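Local coordinates for lysosome-associated membrane glycoprotein 3 (Homo sapiens, PDB 4AKM) that contributes to lysosome–autophagosome fusion and the unfolded protein response as a lysosomal membrane glycoprotein, represented here by the membrane-proximal part of its luminal domain, at residues K18-K30 and F34-A46. Residues are numbered along the deposited sequence; the frame is centred on the assembly and turned at random.
Sequences KAEMGIQLIVQDK and FSPRRYFNIDPNA
D29 OD2 is gripped twice by R38, from NE at 3.0 Å and from NH2 at 3.1 Å, in a salt bridge. Both N-H angles are near 125°, so each bond is weak, and D29 OD1 stands over one face of the guanidinium: the carboxylate does not meet it in a flat two-oxygen pairing. R38 reaches this position with CG anti to its backbone N (chi1 -155°) and a bend at chi3, while its NH1 bonds to the backbone O of D93. The side chain thereby links the connecting loop of this antiparallel beta hairpin, through D29, to the loop carrying D93.

Beyond the connecting loop the strands pair at V27–R38 and L25–F40, both hydrogen-bonded pairs, alternating with the non-hydrogen-bonded pairs I26–Y39 and Q24–N41. L25 N to F40 O measures 2.8 Å, and I42 N bonding to I23 O carries the ladder one step further.

On the face bearing Q24, I26, Y39 and N41, the Q24 and N41 amides lie side by side, their planes 18° apart. Q24 NE2 donates to N41 OD1 at 3.1 Å, nearly straight and close to the Q24 amide plane. The extended Q24 chain also brings OE1 to the Y39 ring edge, 3.4 Å from CD2, and the I26 side chain lies beside that of Y39, with I26 CG1 3.5 Å from Y39 CE2.

The other face is apolar near I42, whose CD1 meets I23 CG2 at 3.7 Å and L25 CG at 4.0 Å. L25, F40 and I42 all touch F64 of strand 57-64, in the second sheet of this beta-prism domain. The hairpin is therefore two-sided: one face mixes amides, an aliphatic chain and the Y39 ring, while the other is apolar against strand 57-64 until R38 brings charge near the loop, in a weakly hydrogen-bonded pair with D29.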
ATOM      1  N   LYS A  18       0.915   8.891   6.853  1.00 62.46           N
ATOM      2  CA  LYS A  18       1.954   9.429   5.985  1.00 57.53           C
ATOM      3  C   LYS A  18       2.648   8.245   5.330  1.00 61.79           C
ATOM      4  O   LYS A  18       3.193   7.389   6.019  1.00 59.31           O
ATOM      5  CB  LYS A  18       2.956  10.250   6.796  1.00 55.78           C
ATOM      6  CG  LYS A  18       3.911  11.087   5.963  1.00 61.50           C
ATOM      7  CD  LYS A  18       5.106  11.532   6.801  1.00 73.89           C
ATOM      8  CE  LYS A  18       5.782  12.773   6.227  1.00 77.56           C
ATOM      9  NZ  LYS A  18       6.139  12.621   4.789  1.00 70.62           N
ATOM     10  N   ALA A  19       2.625   8.183   4.004  1.00 55.73           N
ATOM     11  CA  ALA A  19       3.197   7.028   3.324  1.00 51.95           C
ATOM     12  C   ALA A  19       3.950   7.393   2.058  1.00 46.46           C
ATOM     13  O   ALA A  19       3.407   7.977   1.125  1.00 45.88           O
ATOM     14  CB  ALA A  19       2.123   5.987   3.034  1.00 49.73           C
ATOM     15  N   GLU A  20       5.224   7.041   2.055  1.00 53.91           N
ATOM     16  CA  GLU A  20       6.065   7.158   0.884  1.00 49.66           C
ATOM     17  C   GLU A  20       6.382   5.746   0.453  1.00 47.06           C
ATOM     18  O   GLU A  20       6.656   4.897   1.292  1.00 50.38           O
ATOM     19  CB  GLU A  20       7.341   7.901   1.240  1.00 46.88           C
ATOM     20  CG  GLU A  20       7.086   9.226   1.939  1.00 58.17           C
ATOM     21  CD  GLU A  20       8.363   9.868   2.433  1.00 61.73           C
ATOM     22  OE1 GLU A  20       9.421   9.223   2.319  1.00 65.12           O
ATOM     23  OE2 GLU A  20       8.315  11.010   2.934  1.00 65.52           O
ATOM     24  N   MET A  21       6.313   5.493  -0.848  1.00 48.17           N
ATOM     25  CA  MET A  21       6.592   4.172  -1.404  1.00 46.55           C
ATOM     26  C   MET A  21       6.388   4.180  -2.905  1.00 46.57           C
ATOM     27  O   MET A  21       5.777   5.091  -3.462  1.00 48.07           O
ATOM     28  CB  MET A  21       5.695   3.093  -0.784  1.00 44.01           C
ATOM     29  CG  MET A  21       4.200   3.278  -1.035  1.00 44.72           C
ATOM     30  SD  MET A  21       3.135   2.644   0.287  1.00 49.49           S
ATOM     31  CE  MET A  21       3.647   0.938   0.376  1.00 44.03           C
ATOM     32  N   GLY A  22       6.920   3.152  -3.547  1.00 40.91           N
ATOM     33  CA  GLY A  22       6.667   2.878  -4.940  1.00 43.39           C
ATOM     34  C   GLY A  22       5.850   1.613  -4.954  1.00 40.95           C
ATOM     35  O   GLY A  22       6.063   0.719  -4.136  1.00 42.38           O
ATOM     36  N   ILE A  23       4.893   1.542  -5.870  1.00 44.50           N
ATOM     37  CA  ILE A  23       4.001   0.395  -5.936  1.00 42.05           C
ATOM     38  C   ILE A  23       3.863  -0.104  -7.371  1.00 37.92           C
ATOM     39  O   ILE A  23       3.766   0.676  -8.320  1.00 36.02           O
ATOM     40  CB  ILE A  23       2.627   0.706  -5.295  1.00 36.01           C
ATOM     41  CG1 ILE A  23       2.808   1.012  -3.809  1.00 37.43           C
ATOM     42  CG2 ILE A  23       1.671  -0.459  -5.462  1.00 29.84           C
ATOM     43  CD1 ILE A  23       1.680   1.805  -3.211  1.00 49.86           C
ATOM     44  N   GLN A  24       3.895  -1.422  -7.507  1.00 37.03           N
ATOM     45  CA  GLN A  24       3.833  -2.085  -8.790  1.00 39.36           C
ATOM     46  C   GLN A  24       2.748  -3.152  -8.689  1.00 39.20           C
ATOM     47  O   GLN A  24       2.576  -3.776  -7.643  1.00 35.67           O
ATOM     48  CB  GLN A  24       5.198  -2.716  -9.112  1.00 36.00           C
ATOM     49  CG  GLN A  24       5.346  -3.242 -10.537  1.00 49.42           C
ATOM     50  CD  GLN A  24       6.749  -3.764 -10.844  1.00 54.93           C
ATOM     51  OE1 GLN A  24       7.123  -4.864 -10.432  1.00 51.76           O
ATOM     52  NE2 GLN A  24       7.528  -2.973 -11.576  1.00 55.78           N
ATOM     53  N   LEU A  25       1.998  -3.347  -9.765  1.00 36.71           N
ATOM     54  CA  LEU A  25       1.016  -4.420  -9.808  1.00 40.57           C
ATOM     55  C   LEU A  25       1.424  -5.417 -10.878  1.00 42.78           C
ATOM     56  O   LEU A  25       1.703  -5.035 -12.006  1.00 46.38           O
ATOM     57  CB  LEU A  25      -0.388  -3.870 -10.079  1.00 36.09           C
ATOM     58  CG  LEU A  25      -1.028  -3.081  -8.931  1.00 39.19           C
ATOM     59  CD1 LEU A  25      -2.377  -2.490  -9.332  1.00 41.52           C
ATOM     60  CD2 LEU A  25      -1.171  -3.954  -7.691  1.00 35.78           C
ATOM     61  N   ILE A  26       1.474  -6.691 -10.515  1.00 39.43           N
ATOM     62  CA  ILE A  26       1.846  -7.741 -11.450  1.00 46.07           C
ATOM     63  C   ILE A  26       0.648  -8.646 -11.710  1.00 48.06           C
ATOM     64  O   ILE A  26       0.146  -9.284 -10.781  1.00 42.79           O
ATOM     65  CB  ILE A  26       3.019  -8.610 -10.910  1.00 51.08           C
ATOM     66  CG1 ILE A  26       4.331  -7.819 -10.865  1.00 45.95           C
ATOM     67  CG2 ILE A  26       3.192  -9.866 -11.759  1.00 52.74           C
ATOM     68  CD1 ILE A  26       4.557  -7.047  -9.588  1.00 43.61           C
ATOM     69  N   VAL A  27       0.185  -8.701 -12.961  1.00 48.13           N
ATOM     70  CA  VAL A  27      -0.885  -9.638 -13.314  1.00 53.07           C
ATOM     71  C   VAL A  27      -0.399 -10.789 -14.192  1.00 55.25           C
ATOM     72  O   VAL A  27       0.365 -10.597 -15.136  1.00 59.49           O
ATOM     73  CB  VAL A  27      -2.159  -8.951 -13.920  1.00 56.90           C
ATOM     74  CG1 VAL A  27      -2.274  -7.506 -13.459  1.00 53.27           C
ATOM     75  CG2 VAL A  27      -2.177  -9.035 -15.443  1.00 62.32           C
ATOM     76  N   GLN A  28      -0.839 -11.995 -13.850  1.00 61.26           N
ATOM     77  CA  GLN A  28      -0.438 -13.202 -14.563  1.00 67.39           C
ATOM     78  C   GLN A  28      -1.438 -13.551 -15.661  1.00 73.45           C
ATOM     79  O   GLN A  28      -2.392 -14.293 -15.426  1.00 74.80           O
ATOM     80  CB  GLN A  28      -0.307 -14.367 -13.586  1.00 66.03           C
ATOM     81  CG  GLN A  28       0.932 -15.213 -13.799  1.00 78.80           C
ATOM     82  CD  GLN A  28       1.441 -15.824 -12.510  1.00 83.75           C
ATOM     83  OE1 GLN A  28       2.629 -15.725 -12.184  1.00 78.74           O
ATOM     84  NE2 GLN A  28       0.541 -16.463 -11.765  1.00 75.59           N
ATOM     85  N   ASP A  29      -1.203 -13.017 -16.857  1.00 80.85           N
ATOM     86  CA  ASP A  29      -2.080 -13.232 -18.006  1.00 83.80           C
ATOM     87  C   ASP A  29      -2.247 -14.707 -18.329  1.00 82.27           C
ATOM     88  O   ASP A  29      -3.361 -15.188 -18.519  1.00 84.86           O
ATOM     89  CB  ASP A  29      -1.510 -12.531 -19.242  1.00 85.66           C
ATOM     90  CG  ASP A  29      -1.580 -11.029 -19.142  1.00 88.79           C
ATOM     91  OD1 ASP A  29      -2.620 -10.521 -18.673  1.00 89.90           O
ATOM     92  OD2 ASP A  29      -0.597 -10.359 -19.529  1.00 87.45           O
ATOM     93  N   LYS A  30      -1.124 -15.412 -18.390  1.00 79.03           N
ATOM     94  CA  LYS A  30      -1.103 -16.789 -18.861  1.00 84.63           C
ATOM     95  C   LYS A  30      -1.186 -17.772 -17.701  1.00 88.59           C
ATOM     96  O   LYS A  30      -0.705 -17.491 -16.602  1.00 86.09           O
ATOM     97  CB  LYS A  30       0.162 -17.040 -19.682  1.00 84.48           C
ATOM     98  CG  LYS A  30       0.737 -15.786 -20.341  1.00 82.65           C
ATOM     99  CD  LYS A  30      -0.136 -15.254 -21.472  1.00 85.19           C
ATOM    100  CE  LYS A  30       0.458 -13.974 -22.059  1.00 89.69           C
ATOM    101  NZ  LYS A  30      -0.365 -13.400 -23.163  1.00 91.74           N
ATOM    102  N   PHE A  34       5.454 -19.671 -15.691  1.00 57.54           N
ATOM    103  CA  PHE A  34       6.757 -19.236 -16.208  1.00 56.41           C
ATOM    104  C   PHE A  34       6.639 -18.239 -17.349  1.00 56.05           C
ATOM    105  O   PHE A  34       7.626 -17.627 -17.751  1.00 44.47           O
ATOM    106  CB  PHE A  34       7.581 -20.426 -16.691  1.00 49.23           C
ATOM    107  CG  PHE A  34       7.851 -21.440 -15.633  1.00 52.27           C
ATOM    108  CD1 PHE A  34       8.865 -21.241 -14.709  1.00 53.94           C
ATOM    109  CD2 PHE A  34       7.095 -22.601 -15.562  1.00 51.50           C
ATOM    110  CE1 PHE A  34       9.117 -22.182 -13.727  1.00 61.04           C
ATOM    111  CE2 PHE A  34       7.342 -23.550 -14.585  1.00 53.70           C
ATOM    112  CZ  PHE A  34       8.354 -23.342 -13.665  1.00 58.51           C
ATOM    113  N   SER A  35       5.433 -18.110 -17.891  1.00 59.53           N
ATOM    114  CA  SER A  35       5.177 -17.168 -18.971  1.00 63.96           C
ATOM    115  C   SER A  35       5.205 -15.735 -18.452  1.00 61.00           C
ATOM    116  O   SER A  35       4.964 -15.505 -17.264  1.00 58.82           O
ATOM    117  CB  SER A  35       3.836 -17.481 -19.643  1.00 71.16           C
ATOM    118  OG  SER A  35       3.972 -18.533 -20.586  1.00 73.71           O
ATOM    119  N   PRO A  36       5.513 -14.772 -19.339  1.00 62.83           N
ATOM    120  CA  PRO A  36       5.588 -13.354 -18.975  1.00 59.91           C
ATOM    121  C   PRO A  36       4.322 -12.840 -18.295  1.00 64.67           C
ATOM    122  O   PRO A  36       3.221 -13.376 -18.457  1.00 60.71           O
ATOM    123  CB  PRO A  36       5.782 -12.657 -20.324  1.00 52.89           C
ATOM    124  CG  PRO A  36       6.464 -13.659 -21.158  1.00 67.96           C
ATOM    125  CD  PRO A  36       5.892 -14.991 -20.747  1.00 64.66           C
ATOM    126  N   ARG A  37       4.501 -11.779 -17.524  1.00 64.74           N
ATOM    127  CA  ARG A  37       3.414 -11.188 -16.781  1.00 60.21           C
ATOM    128  C   ARG A  37       3.279  -9.723 -17.168  1.00 61.37           C
ATOM    129  O   ARG A  37       4.217  -9.126 -17.693  1.00 60.54           O
ATOM    130  CB  ARG A  37       3.678 -11.332 -15.284  1.00 60.76           C
ATOM    131  CG  ARG A  37       3.316 -12.701 -14.728  1.00 65.68           C
ATOM    132  CD  ARG A  37       4.467 -13.334 -13.965  1.00 71.95           C
ATOM    133  NE  ARG A  37       5.248 -12.339 -13.232  1.00 80.47           N
ATOM    134  CZ  ARG A  37       6.163 -12.623 -12.306  1.00 84.46           C
ATOM    135  NH1 ARG A  37       6.417 -13.884 -11.977  1.00 82.48           N
ATOM    136  NH2 ARG A  37       6.820 -11.639 -11.698  1.00 74.48           N
ATOM    137  N   ARG A  38       2.101  -9.154 -16.937  1.00 61.15           N
ATOM    138  CA  ARG A  38       1.881  -7.741 -17.202  1.00 63.16           C
ATOM    139  C   ARG A  38       2.279  -6.925 -15.972  1.00 56.63           C
ATOM    140  O   ARG A  38       1.837  -7.201 -14.857  1.00 57.70           O
ATOM    141  CB  ARG A  38       0.422  -7.488 -17.595  1.00 62.41           C
ATOM    142  CG  ARG A  38       0.210  -6.241 -18.451  1.00 77.16           C
ATOM    143  CD  ARG A  38      -1.120  -6.294 -19.198  1.00 86.97           C
ATOM    144  NE  ARG A  38      -1.213  -7.465 -20.071  1.00 94.66           N
ATOM    145  CZ  ARG A  38      -2.242  -7.731 -20.875  1.00100.41           C
ATOM    146  NH1 ARG A  38      -3.281  -6.905 -20.930  1.00 99.90           N
ATOM    147  NH2 ARG A  38      -2.232  -8.825 -21.630  1.00 98.18           N
ATOM    148  N   TYR A  39       3.140  -5.940 -16.177  1.00 54.61           N
ATOM    149  CA  TYR A  39       3.565  -5.069 -15.093  1.00 51.83           C
ATOM    150  C   TYR A  39       2.857  -3.721 -15.186  1.00 51.94           C
ATOM    151  O   TYR A  39       2.623  -3.205 -16.279  1.00 54.12           O
ATOM    152  CB  TYR A  39       5.084  -4.888 -15.122  1.00 53.55           C
ATOM    153  CG  TYR A  39       5.858  -6.123 -14.690  1.00 59.06           C
ATOM    154  CD1 TYR A  39       6.052  -7.195 -15.559  1.00 57.97           C
ATOM    155  CD2 TYR A  39       6.384  -6.222 -13.408  1.00 56.14           C
ATOM    156  CE1 TYR A  39       6.753  -8.324 -15.160  1.00 56.02           C
ATOM    157  CE2 TYR A  39       7.085  -7.342 -13.003  1.00 57.31           C
ATOM    158  CZ  TYR A  39       7.266  -8.391 -13.879  1.00 62.37           C
ATOM    159  OH  TYR A  39       7.967  -9.508 -13.467  1.00 61.86           O
ATOM    160  N   PHE A  40       2.488  -3.165 -14.041  1.00 47.16           N
ATOM    161  CA  PHE A  40       1.938  -1.818 -14.015  1.00 52.30           C
ATOM    162  C   PHE A  40       2.485  -0.984 -12.867  1.00 48.03           C
ATOM    163  O   PHE A  40       2.229  -1.273 -11.703  1.00 46.47           O
ATOM    164  CB  PHE A  40       0.414  -1.812 -13.937  1.00 46.14           C
ATOM    165  CG  PHE A  40      -0.149  -0.436 -13.765  1.00 52.49           C
ATOM    166  CD1 PHE A  40      -0.213   0.434 -14.844  1.00 50.01           C
ATOM    167  CD2 PHE A  40      -0.569   0.013 -12.519  1.00 50.70           C
ATOM    168  CE1 PHE A  40      -0.708   1.718 -14.691  1.00 54.23           C
ATOM    169  CE2 PHE A  40      -1.068   1.298 -12.354  1.00 45.24           C
ATOM    170  CZ  PHE A  40      -1.139   2.151 -13.442  1.00 53.79           C
ATOM    171  N   ASN A  41       3.216   0.069 -13.208  1.00 46.05           N
ATOM    172  CA  ASN A  41       3.781   0.959 -12.209  1.00 42.04           C
ATOM    173  C   ASN A  41       2.781   2.021 -11.763  1.00 44.03           C
ATOM    174  O   ASN A  41       2.278   2.788 -12.587  1.00 47.33           O
ATOM    175  CB  ASN A  41       5.033   1.627 -12.767  1.00 45.08           C
ATOM    176  CG  ASN A  41       6.167   0.642 -12.994  1.00 52.51           C
ATOM    177  OD1 ASN A  41       6.017  -0.566 -12.776  1.00 48.48           O
ATOM    178  ND2 ASN A  41       7.312   1.156 -13.432  1.00 47.54           N
ATOM    179  N   ILE A  42       2.482   2.068 -10.469  1.00 35.78           N
ATOM    180  CA  ILE A  42       1.695   3.176  -9.958  1.00 37.19           C
ATOM    181  C   ILE A  42       2.533   4.433 -10.150  1.00 41.39           C
ATOM    182  O   ILE A  42       3.605   4.572  -9.562  1.00 46.54           O
ATOM    183  CB  ILE A  42       1.290   3.016  -8.472  1.00 37.60           C
ATOM    184  CG1 ILE A  42       0.042   2.144  -8.328  1.00 34.67           C
ATOM    185  CG2 ILE A  42       0.977   4.373  -7.858  1.00 33.60           C
ATOM    186  CD1 ILE A  42       0.243   0.693  -8.663  1.00 37.49           C
ATOM    187  N   ASP A  43       2.063   5.312 -11.025  1.00 41.17           N
ATOM    188  CA  ASP A  43       2.703   6.596 -11.266  1.00 43.20           C
ATOM    189  C   ASP A  43       2.160   7.615 -10.265  1.00 43.38           C
ATOM    190  O   ASP A  43       1.003   8.028 -10.344  1.00 41.90           O
ATOM    191  CB  ASP A  43       2.474   7.033 -12.721  1.00 45.68           C
ATOM    192  CG  ASP A  43       2.858   8.484 -12.984  1.00 49.52           C
ATOM    193  OD1 ASP A  43       3.606   9.087 -12.183  1.00 50.28           O
ATOM    194  OD2 ASP A  43       2.409   9.019 -14.020  1.00 49.68           O
ATOM    195  N   PRO A  44       3.006   8.017  -9.313  1.00 43.46           N
ATOM    196  CA  PRO A  44       2.640   8.906  -8.205  1.00 48.23           C
ATOM    197  C   PRO A  44       2.159  10.306  -8.596  1.00 47.30           C
ATOM    198  O   PRO A  44       1.478  10.939  -7.791  1.00 47.60           O
ATOM    199  CB  PRO A  44       3.936   9.004  -7.394  1.00 47.31           C
ATOM    200  CG  PRO A  44       5.006   8.518  -8.285  1.00 49.45           C
ATOM    201  CD  PRO A  44       4.385   7.522  -9.183  1.00 45.68           C
ATOM    202  N   ASN A  45       2.508  10.791  -9.783  1.00 48.28           N
ATOM    203  CA  ASN A  45       2.030  12.108 -10.204  1.00 55.37           C
ATOM    204  C   ASN A  45       0.683  12.041 -10.927  1.00 51.89           C
ATOM    205  O   ASN A  45       0.156  13.049 -11.391  1.00 47.49           O
ATOM    206  CB  ASN A  45       3.087  12.846 -11.031  1.00 53.81           C
ATOM    207  CG  ASN A  45       4.193  13.438 -10.166  1.00 65.12           C
ATOM    208  OD1 ASN A  45       3.991  13.731  -8.980  1.00 58.69           O
ATOM    209  ND2 ASN A  45       5.368  13.627 -10.761  1.00 66.32           N
ATOM    210  N   ALA A  46       0.134  10.835 -10.993  1.00 52.17           N
ATOM    211  CA  ALA A  46      -1.123  10.574 -11.674  1.00 39.69           C
ATOM    212  C   ALA A  46      -1.998   9.726 -10.754  1.00 41.16           C
ATOM    213  O   ALA A  46      -2.820   8.928 -11.207  1.00 38.73           O
ATOM    214  CB  ALA A  46      -0.863   9.851 -12.984  1.00 34.49           C
TER